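Local coordinates for protein alkane monooxygenase (Geobacillus thermodenitrificans, PDB 3B9O) that belongs to the luciferase-like monooxygenase family, has a TIM-barrel fold and holds flavin mononucleotide in a pocket, at residues K48-A53 with R404-E409; T221-Q226 with T411-L416; V359-Q364 with Q398-Y403. One frame throughout, in Å; residues are numbered along the deposited sequence.

Interaction 1. Residues K48-A53 with R404-E409; sequences KGKFDA and RVDYEE
The side chain of Arg404 reaches Lys50 and Asp52 through two turns: chi1 of 72° puts CG between its own backbone N and carbonyl carbon, and chi3 of 58° bends the chain so that the guanidinium turns to both. Arg404 NH1 then meets Lys50 O at 2.8 Å, close to the line of the carbonyl bond. The same nitrogen bonds Asp52 OD1, 2.6 Å from Arg404 NH1, while Arg404 NH2 adds a second bond to this oxygen at 2.8 Å. Both come from one face of the carboxylate, whose plane stands 59° from that of the guanidinium. The other oxygen, OD2, is taken by His6 ND1, which helps to fix the rotation of the acid.

Lys50, with positive phi, is the C-prime residue of the Schellman motif that ends helix 36-48. Its side chain, bent at chi2, packs CB against Arg404 CG (3.6 Å), passes Val405 O and ends in a salt bridge to Asp406 whose hydrogen bond, NZ to OD1 at 3.0 Å, is weak. That oxygen also accepts from the following residue's backbone, Tyr407 N, 2.8 Å away. Tyr407 brings its ring alongside Lys50 and gives its hydroxyl to Phe51 O, with OH and O 2.7 Å apart; His98 stacks on the ring.

The loop at 404-409 is thus fastened to the helix-to-strand turn by backbone carbonyls and acids. The end-on grip of two nitrogens on the single oxygen Asp52 OD1 probably offsets part of the cost of burying the acid, along with the His6 bond, whereas the Lys50-Asp406 pair near the surface may contribute less.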
# COMPACT_ATOMS: atom_id res chain seq x y z
N LYS A 48 -1.29 5.36 -18.90
CA LYS A 48 -1.99 6.37 -19.70
C LYS A 48 -2.46 7.57 -18.82
O LYS A 48 -2.28 8.73 -19.21
CB LYS A 48 -3.13 5.75 -20.54
CG LYS A 48 -4.18 6.75 -21.02
CD LYS A 48 -5.42 6.04 -21.69
CE LYS A 48 -6.77 6.70 -21.26
NZ LYS A 48 -7.95 6.36 -22.19
N GLY A 49 -3.05 7.30 -17.65
CA GLY A 49 -3.43 8.36 -16.71
C GLY A 49 -2.32 8.99 -15.87
O GLY A 49 -2.62 9.75 -14.95
N LYS A 50 -1.06 8.63 -16.15
CA LYS A 50 0.15 9.12 -15.44
C LYS A 50 0.20 8.83 -13.93
O LYS A 50 0.90 9.53 -13.19
CB LYS A 50 0.44 10.64 -15.69
CG LYS A 50 0.18 11.07 -17.12
CD LYS A 50 1.21 10.51 -18.07
CE LYS A 50 0.83 10.86 -19.51
NZ LYS A 50 1.84 10.31 -20.44
N PHE A 51 -0.51 7.79 -13.48
CA PHE A 51 -0.46 7.43 -12.07
C PHE A 51 0.98 7.16 -11.61
O PHE A 51 1.73 6.57 -12.35
CB PHE A 51 -1.30 6.16 -11.84
CG PHE A 51 -2.77 6.42 -11.55
CD1 PHE A 51 -3.57 7.09 -12.48
CD2 PHE A 51 -3.35 5.98 -10.37
CE1 PHE A 51 -4.93 7.33 -12.22
CE2 PHE A 51 -4.70 6.17 -10.11
CZ PHE A 51 -5.50 6.84 -11.05
N ASP A 52 1.36 7.56 -10.39
CA ASP A 52 2.63 7.11 -9.81
C ASP A 52 2.75 5.58 -9.76
O ASP A 52 3.77 4.99 -10.17
CB ASP A 52 2.80 7.56 -8.36
CG ASP A 52 3.11 9.04 -8.21
OD1 ASP A 52 2.46 9.86 -8.89
OD2 ASP A 52 3.92 9.40 -7.33
N ALA A 53 1.74 4.94 -9.19
CA ALA A 53 1.87 3.50 -8.88
C ALA A 53 0.53 2.78 -8.78
O ALA A 53 -0.55 3.41 -8.62
CB ALA A 53 2.70 3.31 -7.58
N ARG A 404 1.15 15.59 -12.60
CA ARG A 404 2.14 15.53 -13.68
C ARG A 404 1.47 15.44 -15.03
O ARG A 404 0.49 14.71 -15.20
CB ARG A 404 3.10 14.34 -13.46
CG ARG A 404 2.49 12.92 -13.71
CD ARG A 404 3.61 11.81 -13.68
NE ARG A 404 4.23 11.92 -12.36
CZ ARG A 404 3.69 11.42 -11.25
NH1 ARG A 404 2.56 10.71 -11.31
NH2 ARG A 404 4.29 11.66 -10.08
N VAL A 405 1.99 16.16 -16.00
CA VAL A 405 1.50 15.95 -17.35
C VAL A 405 2.22 14.81 -18.04
O VAL A 405 1.67 14.19 -18.96
CB VAL A 405 1.39 17.25 -18.21
CG1 VAL A 405 1.13 18.49 -17.34
CG2 VAL A 405 2.52 17.43 -19.07
N ASP A 406 3.42 14.50 -17.56
CA ASP A 406 4.09 13.27 -17.98
C ASP A 406 5.18 12.94 -16.97
O ASP A 406 5.53 13.75 -16.14
CB ASP A 406 4.68 13.40 -19.39
CG ASP A 406 4.74 12.05 -20.14
OD1 ASP A 406 4.57 10.96 -19.53
OD2 ASP A 406 4.98 12.11 -21.37
N TYR A 407 5.67 11.72 -17.03
CA TYR A 407 6.55 11.18 -15.98
C TYR A 407 7.96 11.77 -15.98
O TYR A 407 8.48 12.09 -17.06
CB TYR A 407 6.70 9.66 -16.20
CG TYR A 407 5.47 8.84 -15.88
CD1 TYR A 407 4.60 8.44 -16.89
CD2 TYR A 407 5.20 8.44 -14.58
CE1 TYR A 407 3.48 7.65 -16.60
CE2 TYR A 407 4.08 7.67 -14.27
CZ TYR A 407 3.23 7.28 -15.29
OH TYR A 407 2.13 6.49 -15.03
N GLU A 408 8.57 11.86 -14.79
CA GLU A 408 10.01 12.13 -14.67
C GLU A 408 10.78 10.84 -14.95
O GLU A 408 10.27 9.73 -14.72
CB GLU A 408 10.37 12.57 -13.23
CG GLU A 408 9.72 13.83 -12.71
CD GLU A 408 10.38 15.09 -13.23
OE1 GLU A 408 11.64 15.12 -13.31
OE2 GLU A 408 9.65 16.06 -13.56
N GLU A 409 12.03 10.95 -15.40
CA GLU A 409 12.74 9.70 -15.60
C GLU A 409 13.44 9.23 -14.34
O GLU A 409 13.79 10.03 -13.44
CB GLU A 409 13.69 9.68 -16.81
CG GLU A 409 13.83 8.23 -17.41
CD GLU A 409 12.84 7.93 -18.58
OE1 GLU A 409 11.99 8.81 -18.92
OE2 GLU A 409 12.91 6.81 -19.14

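Interaction 2. Residues T221-Q226 with T411-L416; sequences TPVIYQ and TYREKL
Thr221 O is gripped by both terminal nitrogens of Arg413, with NH2 at 3.0 Å and NH1 at 3.2 Å. This carbonyl lies just before strand 223-227 of the TIM barrel, and the short helix 412-417 packs across the end of the barrel where that strand starts, their segment axes 68° apart. NH2 lies in the carbonyl plane, NH1 above it. Glu242 completes the site with a salt bridge to Arg413 NH1, and Tyr422 O accepts from NH2.

Val223 fills the angle between three helix residues. Its CG2 touches Tyr412 CD2 at 3.8 Å, and its CG1 meets Leu416 CD1 at 3.7 Å; CG2 also rests on the aliphatic start of Arg413. Leu416 CD1 lies over one face of the Tyr412 ring, offset toward its rim.

The helix opens with a capping box in which Thr411 OG1 accepts from Glu414 N and the Glu414 carboxylate bonds back to Thr411 N. Tyr412 extends into the barrel, CG anti to the backbone N (chi1 -177°), and its ring meets that of Tyr225 edge to edge, planes almost parallel and each hydroxyl at the other's edge. Tyr225 OH is also hydrogen-bonded to Asn8 ND2, and Phe55 meets the Tyr225 ring edge-to-face; the Tyr225 side chain is about 9 Å from flavin mononucleotide. The two phenols meet in a short hydrogen bond, Tyr225 OH to Tyr412 OH at 2.5 Å.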
# COMPACT_ATOMS: atom_id res chain seq x y z
N THR A 221 17.17 -1.17 -1.90
CA THR A 221 15.99 -1.34 -1.05
C THR A 221 14.76 -0.80 -1.82
O THR A 221 14.81 0.32 -2.35
CB THR A 221 16.18 -0.62 0.31
OG1 THR A 221 17.32 -1.16 0.99
CG2 THR A 221 14.92 -0.69 1.18
N PRO A 222 13.66 -1.58 -1.88
CA PRO A 222 12.41 -1.04 -2.50
C PRO A 222 11.95 0.22 -1.74
O PRO A 222 12.30 0.39 -0.55
CB PRO A 222 11.38 -2.16 -2.27
CG PRO A 222 12.18 -3.40 -2.05
CD PRO A 222 13.47 -2.93 -1.35
N VAL A 223 11.21 1.11 -2.39
CA VAL A 223 10.59 2.21 -1.68
C VAL A 223 9.77 1.62 -0.55
O VAL A 223 8.97 0.68 -0.76
CB VAL A 223 9.73 3.09 -2.61
CG1 VAL A 223 8.94 4.08 -1.75
CG2 VAL A 223 10.65 3.86 -3.56
N ILE A 224 9.99 2.14 0.66
CA ILE A 224 9.33 1.58 1.86
C ILE A 224 8.05 2.30 2.23
O ILE A 224 8.06 3.47 2.61
CB ILE A 224 10.29 1.57 3.12
CG1 ILE A 224 11.62 0.85 2.81
CG2 ILE A 224 9.49 0.94 4.37
CD1 ILE A 224 11.47 -0.65 2.42
N TYR A 225 6.92 1.63 2.07
CA TYR A 225 5.64 2.13 2.56
C TYR A 225 5.32 1.49 3.88
O TYR A 225 5.84 0.41 4.19
CB TYR A 225 4.51 1.71 1.60
CG TYR A 225 4.26 2.68 0.48
CD1 TYR A 225 3.15 3.57 0.52
CD2 TYR A 225 5.16 2.78 -0.59
CE1 TYR A 225 2.91 4.51 -0.55
CE2 TYR A 225 4.95 3.69 -1.64
CZ TYR A 225 3.82 4.54 -1.63
OH TYR A 225 3.63 5.42 -2.70
N GLN A 226 4.46 2.15 4.64
CA GLN A 226 3.89 1.62 5.85
C GLN A 226 2.43 2.03 5.91
O GLN A 226 2.05 3.11 5.46
CB GLN A 226 4.67 2.07 7.11
CG GLN A 226 4.30 1.27 8.35
CD GLN A 226 3.13 1.87 9.11
OE1 GLN A 226 2.53 1.20 9.97
NE2 GLN A 226 2.77 3.15 8.80
N THR A 411 14.13 5.79 -11.37
CA THR A 411 13.49 4.85 -10.46
C THR A 411 12.25 5.47 -9.78
O THR A 411 12.02 6.70 -9.81
CB THR A 411 14.51 4.43 -9.37
OG1 THR A 411 14.92 5.61 -8.67
CG2 THR A 411 15.74 3.76 -9.96
N TYR A 412 11.45 4.62 -9.15
CA TYR A 412 10.31 5.13 -8.38
C TYR A 412 10.79 6.05 -7.24
O TYR A 412 10.18 7.11 -6.99
CB TYR A 412 9.48 3.93 -7.84
CG TYR A 412 8.23 4.32 -7.07
CD1 TYR A 412 7.45 5.42 -7.45
CD2 TYR A 412 7.80 3.54 -5.98
CE1 TYR A 412 6.30 5.79 -6.71
CE2 TYR A 412 6.61 3.87 -5.26
CZ TYR A 412 5.88 4.98 -5.64
OH TYR A 412 4.74 5.32 -4.94
N ARG A 413 11.87 5.70 -6.56
CA ARG A 413 12.35 6.61 -5.49
C ARG A 413 12.68 8.01 -6.05
O ARG A 413 12.41 9.04 -5.40
CB ARG A 413 13.53 6.02 -4.69
CG ARG A 413 14.04 6.98 -3.55
CD ARG A 413 14.29 6.27 -2.22
NE ARG A 413 15.06 5.15 -2.52
CZ ARG A 413 14.94 3.85 -2.21
NH1 ARG A 413 14.14 3.25 -1.32
NH2 ARG A 413 15.82 3.14 -2.84
N GLU A 414 13.22 8.05 -7.26
CA GLU A 414 13.50 9.36 -7.90
C GLU A 414 12.23 10.12 -8.30
O GLU A 414 12.18 11.35 -8.17
CB GLU A 414 14.41 9.15 -9.09
CG GLU A 414 15.84 8.80 -8.69
CD GLU A 414 16.64 8.33 -9.88
OE1 GLU A 414 16.41 7.21 -10.37
OE2 GLU A 414 17.50 9.10 -10.34
N LYS A 415 11.19 9.40 -8.74
CA LYS A 415 9.88 9.99 -9.03
C LYS A 415 9.27 10.62 -7.78
O LYS A 415 8.53 11.62 -7.85
CB LYS A 415 8.93 8.95 -9.67
CG LYS A 415 9.36 8.62 -11.08
CD LYS A 415 8.99 7.19 -11.49
CE LYS A 415 8.83 7.07 -13.05
NZ LYS A 415 10.13 7.13 -13.71
N LEU A 416 9.65 10.07 -6.62
CA LEU A 416 9.13 10.55 -5.34
C LEU A 416 10.01 11.67 -4.73
O LEU A 416 9.48 12.65 -4.23
CB LEU A 416 8.99 9.40 -4.31
CG LEU A 416 7.86 8.37 -4.47
CD1 LEU A 416 8.11 7.15 -3.58
CD2 LEU A 416 6.52 9.04 -4.11

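Interaction 3. Residues V359-Q364 with Q398-Y403; sequences VADEMQ and QKRGLY
The guanidinium of Arg400 carries the methyl group of Ala360 over one face, with CB 3.4 Å from NH2 and displaced toward the rim, while two oxygens occupy its edge. Gln364 OE1 lies in its plane, 2.8 Å from Arg400 NH1, although the angle at the hydrogen makes this bond weak. Asp361 OD1 is likewise 2.8 Å from Arg400 NH1, but tilted 24° from the guanidinium plane, and its bond to Arg400 NH2 at 3.0 Å is weak. The carboxylate and guanidinium planes stand 46° apart, so the salt bridge is skewed and made through a single oxygen.

Two extended chains produce this meeting. Gln364 has CG anti to the backbone N (chi1 174°) and runs straight on to its amide, while Arg400, extended from CG to NE, stretches from the end of helix 384-399 over to helix 356-370, successive helices of the barrel's outer layer. Beyond Arg400, Gly401 takes a positive phi and closes a Schellman motif. The chain then returns Leu402 to the other helix, where its CD1 packs beside Gln364 OE1 at 3.7 Å.

Each polar group has a further partner: Lys357 forms a salt bridge with Asp361 OD2, Glu396 with Arg400 NH2, and Glu368 accepts from Gln364 NE2. Asp361 sits between two cations and Arg400 between two acids, an alternation that probably helps to stabilise the four charges. Since two of the three bonds across the contact are weak, the link between the helices probably rests on this shared network rather than any one pair.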
# COMPACT_ATOMS: atom_id res chain seq x y z
N VAL A 359 -13.86 17.84 -7.34
CA VAL A 359 -12.95 16.76 -6.84
C VAL A 359 -11.55 17.32 -6.64
O VAL A 359 -10.88 17.08 -5.62
CB VAL A 359 -12.93 15.53 -7.83
CG1 VAL A 359 -11.88 14.46 -7.43
CG2 VAL A 359 -14.34 14.92 -7.94
N ALA A 360 -11.08 18.03 -7.64
CA ALA A 360 -9.78 18.64 -7.60
C ALA A 360 -9.63 19.64 -6.46
O ALA A 360 -8.58 19.67 -5.75
CB ALA A 360 -9.49 19.31 -8.96
N ASP A 361 -10.65 20.50 -6.31
CA ASP A 361 -10.72 21.42 -5.13
C ASP A 361 -10.54 20.70 -3.79
O ASP A 361 -9.73 21.13 -2.93
CB ASP A 361 -12.03 22.24 -5.12
CG ASP A 361 -12.09 23.29 -6.23
OD1 ASP A 361 -11.03 23.64 -6.79
OD2 ASP A 361 -13.20 23.76 -6.57
N GLU A 362 -11.27 19.61 -3.62
CA GLU A 362 -11.24 18.85 -2.35
C GLU A 362 -9.93 18.13 -2.16
O GLU A 362 -9.39 18.11 -1.06
CB GLU A 362 -12.45 17.91 -2.25
CG GLU A 362 -13.73 18.73 -2.23
CD GLU A 362 -14.97 17.92 -1.99
OE1 GLU A 362 -15.92 18.49 -1.38
OE2 GLU A 362 -15.03 16.73 -2.39
N MET A 363 -9.38 17.58 -3.25
CA MET A 363 -8.03 17.00 -3.21
C MET A 363 -7.00 18.03 -2.84
O MET A 363 -6.16 17.81 -1.96
CB MET A 363 -7.70 16.35 -4.53
CG MET A 363 -8.63 15.11 -4.83
SD MET A 363 -8.20 14.39 -6.45
CE MET A 363 -6.54 13.80 -6.16
N GLN A 364 -7.07 19.17 -3.51
CA GLN A 364 -6.15 20.27 -3.28
C GLN A 364 -6.25 20.78 -1.82
O GLN A 364 -5.23 21.08 -1.20
CB GLN A 364 -6.37 21.36 -4.33
CG GLN A 364 -5.55 22.65 -4.10
CD GLN A 364 -5.80 23.69 -5.17
OE1 GLN A 364 -6.74 23.59 -5.97
NE2 GLN A 364 -4.96 24.72 -5.17
N GLN A 398 -4.13 18.56 -14.04
CA GLN A 398 -2.99 18.94 -14.91
C GLN A 398 -2.98 20.44 -15.30
O GLN A 398 -1.96 21.11 -15.19
CB GLN A 398 -2.96 18.07 -16.17
CG GLN A 398 -2.53 16.62 -15.89
CD GLN A 398 -2.67 15.68 -17.08
OE1 GLN A 398 -1.88 14.72 -17.22
NE2 GLN A 398 -3.66 15.90 -17.93
N LYS A 399 -4.14 20.94 -15.71
CA LYS A 399 -4.32 22.35 -16.09
C LYS A 399 -3.97 23.28 -14.91
O LYS A 399 -3.44 24.38 -15.09
CB LYS A 399 -5.75 22.56 -16.62
CG LYS A 399 -6.40 23.86 -16.26
CD LYS A 399 -7.78 23.66 -15.61
CE LYS A 399 -8.90 23.49 -16.64
NZ LYS A 399 -10.24 23.67 -15.98
N ARG A 400 -4.24 22.82 -13.70
CA ARG A 400 -3.98 23.61 -12.50
C ARG A 400 -2.57 23.50 -11.92
O ARG A 400 -2.29 24.11 -10.88
CB ARG A 400 -4.92 23.15 -11.41
CG ARG A 400 -6.33 23.50 -11.61
CD ARG A 400 -6.89 23.23 -10.24
NE ARG A 400 -8.29 22.99 -10.31
CZ ARG A 400 -9.07 22.84 -9.26
NH1 ARG A 400 -8.61 22.94 -8.01
NH2 ARG A 400 -10.32 22.60 -9.50
N GLY A 401 -1.71 22.72 -12.56
CA GLY A 401 -0.37 22.48 -12.04
C GLY A 401 -0.30 21.52 -10.85
O GLY A 401 0.69 21.51 -10.13
N LEU A 402 -1.35 20.71 -10.66
CA LEU A 402 -1.47 19.88 -9.45
C LEU A 402 -1.11 18.39 -9.67
O LEU A 402 -1.26 17.55 -8.77
CB LEU A 402 -2.90 19.97 -8.92
CG LEU A 402 -3.30 21.31 -8.28
CD1 LEU A 402 -4.81 21.31 -8.17
CD2 LEU A 402 -2.64 21.52 -6.92
N TYR A 403 -0.71 18.05 -10.89
CA TYR A 403 -0.53 16.65 -11.25
C TYR A 403 0.27 16.59 -12.52
O TYR A 403 0.06 17.39 -13.41
CB TYR A 403 -1.88 16.00 -11.52
CG TYR A 403 -1.90 14.50 -11.81
CD1 TYR A 403 -1.60 13.56 -10.79
CD2 TYR A 403 -2.29 14.01 -13.07
CE1 TYR A 403 -1.65 12.17 -11.05
CE2 TYR A 403 -2.36 12.63 -13.33
CZ TYR A 403 -2.08 11.71 -12.30
OH TYR A 403 -2.15 10.34 -12.54

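In the fold
Interaction 2 is the buried contact of the three, with apolar packing, a tyrosine pair and an arginine on a backbone carbonyl, all close to the barrel interior. Interactions 1 and 3 lie farther out, are only partly buried, and rely more on salt bridges. Interaction 3 joins two outer helices, whereas interaction 1 ties the chain that follows them to the turn before strand 53-57. Interaction 1 touches both of the others: Tyr403 OH, at the end of interaction 3, bonds Gly49 O of interaction 1, and Lys415 NZ of interaction 2 reaches back to Glu408 O. Interactions 2 and 3 do not touch, their nearest atoms being about 11 Å apart.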